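Local coordinates for uncharacterized protein VP0806 (Vibrio parahaemolyticus, PDB 2R5S) that is of unknown function but, as the tetratricopeptide-repeat part of a thioredoxin-domain protein, may belong to a protein with protein-disulfide reductase activity, at residues L50-Q55 with I79-L84. Residues are numbered along the deposited sequence; the frame is centred on the assembly and turned at random.
Sequences LLETKQ and IAKLEL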
loop_
_atom_site.group_PDB
_atom_site.type_symbol
_atom_site.label_atom_id
_atom_site.label_comp_id
_atom_site.label_asym_id
_atom_site.label_seq_id
_atom_site.Cartn_x
_atom_site.Cartn_y
_atom_site.Cartn_z
ATOM N N LEU A 50 -1.746 2.037 8.539
ATOM C CA LEU A 50 -2.098 1.705 7.170
ATOM C C LEU A 50 -1.533 2.810 6.236
ATOM O O LEU A 50 -0.894 2.570 5.188
ATOM C CB LEU A 50 -3.608 1.590 7.053
ATOM C CG LEU A 50 -4.153 0.417 7.824
ATOM C CD1 LEU A 50 -5.692 0.438 7.804
ATOM C CD2 LEU A 50 -3.645 -0.864 7.170
ATOM N N LEU A 51 -1.737 4.032 6.660
ATOM C CA LEU A 51 -1.343 5.142 5.893
ATOM C C LEU A 51 0.172 5.244 5.780
ATOM O O LEU A 51 0.681 5.644 4.730
ATOM C CB LEU A 51 -1.884 6.378 6.585
ATOM C CG LEU A 51 -2.344 7.537 5.754
ATOM C CD1 LEU A 51 -3.814 7.310 5.581
ATOM C CD2 LEU A 51 -2.069 8.813 6.565
ATOM N N GLU A 52 0.913 4.938 6.849
ATOM C CA GLU A 52 2.365 5.037 6.780
ATOM C C GLU A 52 2.908 3.918 5.904
ATOM O O GLU A 52 4.052 3.963 5.449
ATOM C CB GLU A 52 2.981 4.899 8.174
ATOM C CG GLU A 52 2.666 6.026 9.126
ATOM C CD GLU A 52 3.077 7.392 8.562
ATOM O OE1 GLU A 52 2.193 8.187 8.092
ATOM O OE2 GLU A 52 4.274 7.625 8.554
ATOM N N THR A 53 2.086 2.883 5.700
ATOM C CA THR A 53 2.498 1.749 4.878
ATOM C C THR A 53 1.862 1.791 3.494
ATOM O O THR A 53 2.025 0.865 2.692
ATOM C CB THR A 53 2.187 0.445 5.535
ATOM O OG1 THR A 53 0.766 0.396 5.792
ATOM C CG2 THR A 53 3.042 0.295 6.830
ATOM N N LYS A 54 1.156 2.891 3.241
ATOM C CA LYS A 54 0.719 3.283 1.913
ATOM C C LYS A 54 -0.449 2.451 1.434
ATOM O O LYS A 54 -0.654 2.224 0.236
ATOM C CB LYS A 54 1.916 3.356 0.945
ATOM C CG LYS A 54 3.046 4.288 1.512
ATOM C CD LYS A 54 3.890 4.962 0.450
ATOM C CE LYS A 54 3.074 5.983 -0.362
ATOM N NZ LYS A 54 3.596 6.169 -1.774
ATOM N N GLN A 55 -1.232 2.000 2.405
ATOM C CA GLN A 55 -2.437 1.231 2.136
ATOM C C GLN A 55 -3.604 2.172 2.335
ATOM O O GLN A 55 -4.262 2.078 3.337
ATOM C CB GLN A 55 -2.524 0.089 3.125
ATOM C CG GLN A 55 -1.212 -0.699 3.288
ATOM C CD GLN A 55 -1.396 -2.007 4.014
ATOM O OE1 GLN A 55 -1.913 -2.972 3.454
ATOM N NE2 GLN A 55 -0.977 -2.052 5.271
ATOM N N ILE A 79 -7.341 12.258 8.383
ATOM C CA ILE A 79 -8.218 12.632 7.311
ATOM C C ILE A 79 -7.453 13.521 6.313
ATOM O O ILE A 79 -7.491 13.294 5.130
ATOM C CB ILE A 79 -9.379 13.480 7.843
ATOM C CG1 ILE A 79 -10.314 12.654 8.727
ATOM C CG2 ILE A 79 -10.167 14.080 6.671
ATOM C CD1 ILE A 79 -10.644 11.223 8.273
ATOM N N ALA A 80 -6.700 14.492 6.810
ATOM C CA ALA A 80 -6.178 15.523 5.963
ATOM C C ALA A 80 -5.084 14.878 5.199
ATOM O O ALA A 80 -4.872 15.225 4.056
ATOM C CB ALA A 80 -5.647 16.695 6.775
ATOM N N LYS A 81 -4.359 13.961 5.845
ATOM C CA LYS A 81 -3.285 13.227 5.157
ATOM C C LYS A 81 -3.814 12.363 4.030
ATOM O O LYS A 81 -3.229 12.365 2.950
ATOM C CB LYS A 81 -2.451 12.401 6.123
ATOM C CG LYS A 81 -1.359 13.324 6.899
ATOM C CD LYS A 81 -0.638 12.426 7.965
ATOM C CE LYS A 81 0.600 13.099 8.381
ATOM N NZ LYS A 81 1.417 12.034 9.085
ATOM N N LEU A 82 -4.932 11.668 4.278
ATOM C CA LEU A 82 -5.513 10.805 3.270
ATOM C C LEU A 82 -5.990 11.641 2.117
ATOM O O LEU A 82 -5.850 11.273 0.986
ATOM C CB LEU A 82 -6.662 9.977 3.877
ATOM C CG LEU A 82 -7.292 8.890 3.001
ATOM C CD1 LEU A 82 -6.154 7.843 2.711
ATOM C CD2 LEU A 82 -8.514 8.237 3.653
ATOM N N GLU A 83 -6.544 12.811 2.385
ATOM C CA GLU A 83 -7.041 13.679 1.312
ATOM C C GLU A 83 -5.908 14.271 0.485
ATOM O O GLU A 83 -5.968 14.256 -0.725
ATOM C CB GLU A 83 -7.922 14.759 1.867
ATOM C CG GLU A 83 -8.346 15.759 0.753
ATOM C CD GLU A 83 -9.280 15.103 -0.353
ATOM O OE1 GLU A 83 -9.203 15.527 -1.546
ATOM O OE2 GLU A 83 -10.095 14.177 -0.034
ATOM N N LEU A 84 -4.843 14.773 1.104
ATOM C CA LEU A 84 -3.667 15.134 0.320
ATOM C C LEU A 84 -3.074 13.944 -0.500
ATOM O O LEU A 84 -2.757 14.115 -1.654
ATOM C CB LEU A 84 -2.644 15.713 1.265
ATOM C CG LEU A 84 -3.023 17.010 1.941
ATOM C CD1 LEU A 84 -1.911 17.308 2.928
ATOM C CD2 LEU A 84 -3.158 18.126 0.885
#
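Leu51 reaches from the last turn of helix 40-52 to helix 73-88 and divides its two methyl groups between neighbouring residues there. CD2 lies 3.6 Å from Lys81 CB, at the root of the lysine chain, whereas CD1 meets Leu82 CD1 at 3.7 Å. This fork fits the backbone register, in which Leu51 CA and Leu82 CA are the nearest pair, 7.5 Å apart. The Leu51 and Leu82 side chains cross at a slant and meet through one methyl of each; the chi1 of Leu82 (-173°) sets CG beside the carbonyl carbon, from where CD1 reaches Leu51 CD1. Leu82 also touches Phe56 and Gln60, and Leu51 touches Ala59. Helix 56-63 thus contributes to the same apolar patch, joining three helices of the tetratricopeptide-repeat region. Beyond CG, Lys81 runs extended past Leu51 CD2 and brings NZ to 4.0 Å from Glu52 OE1. The Glu52 chain comes from the other helix, bent at chi2 (-56°), which carries its carboxylate nearer to the lysine. Just beyond, Lys54 adopts positive phi (76°) as the C' residue of a Schellman motif, with Gln55 N donating to Leu50 O at 2.9 Å, so helix 40-52 ends beside this contact. With no hydrogen bond between the segments, cohesion rests mainly on methyl and methylene packing; the Glu52-Lys81 pair, too long for a salt bridge, probably adds a modest electrostatic attraction at the more exposed margin.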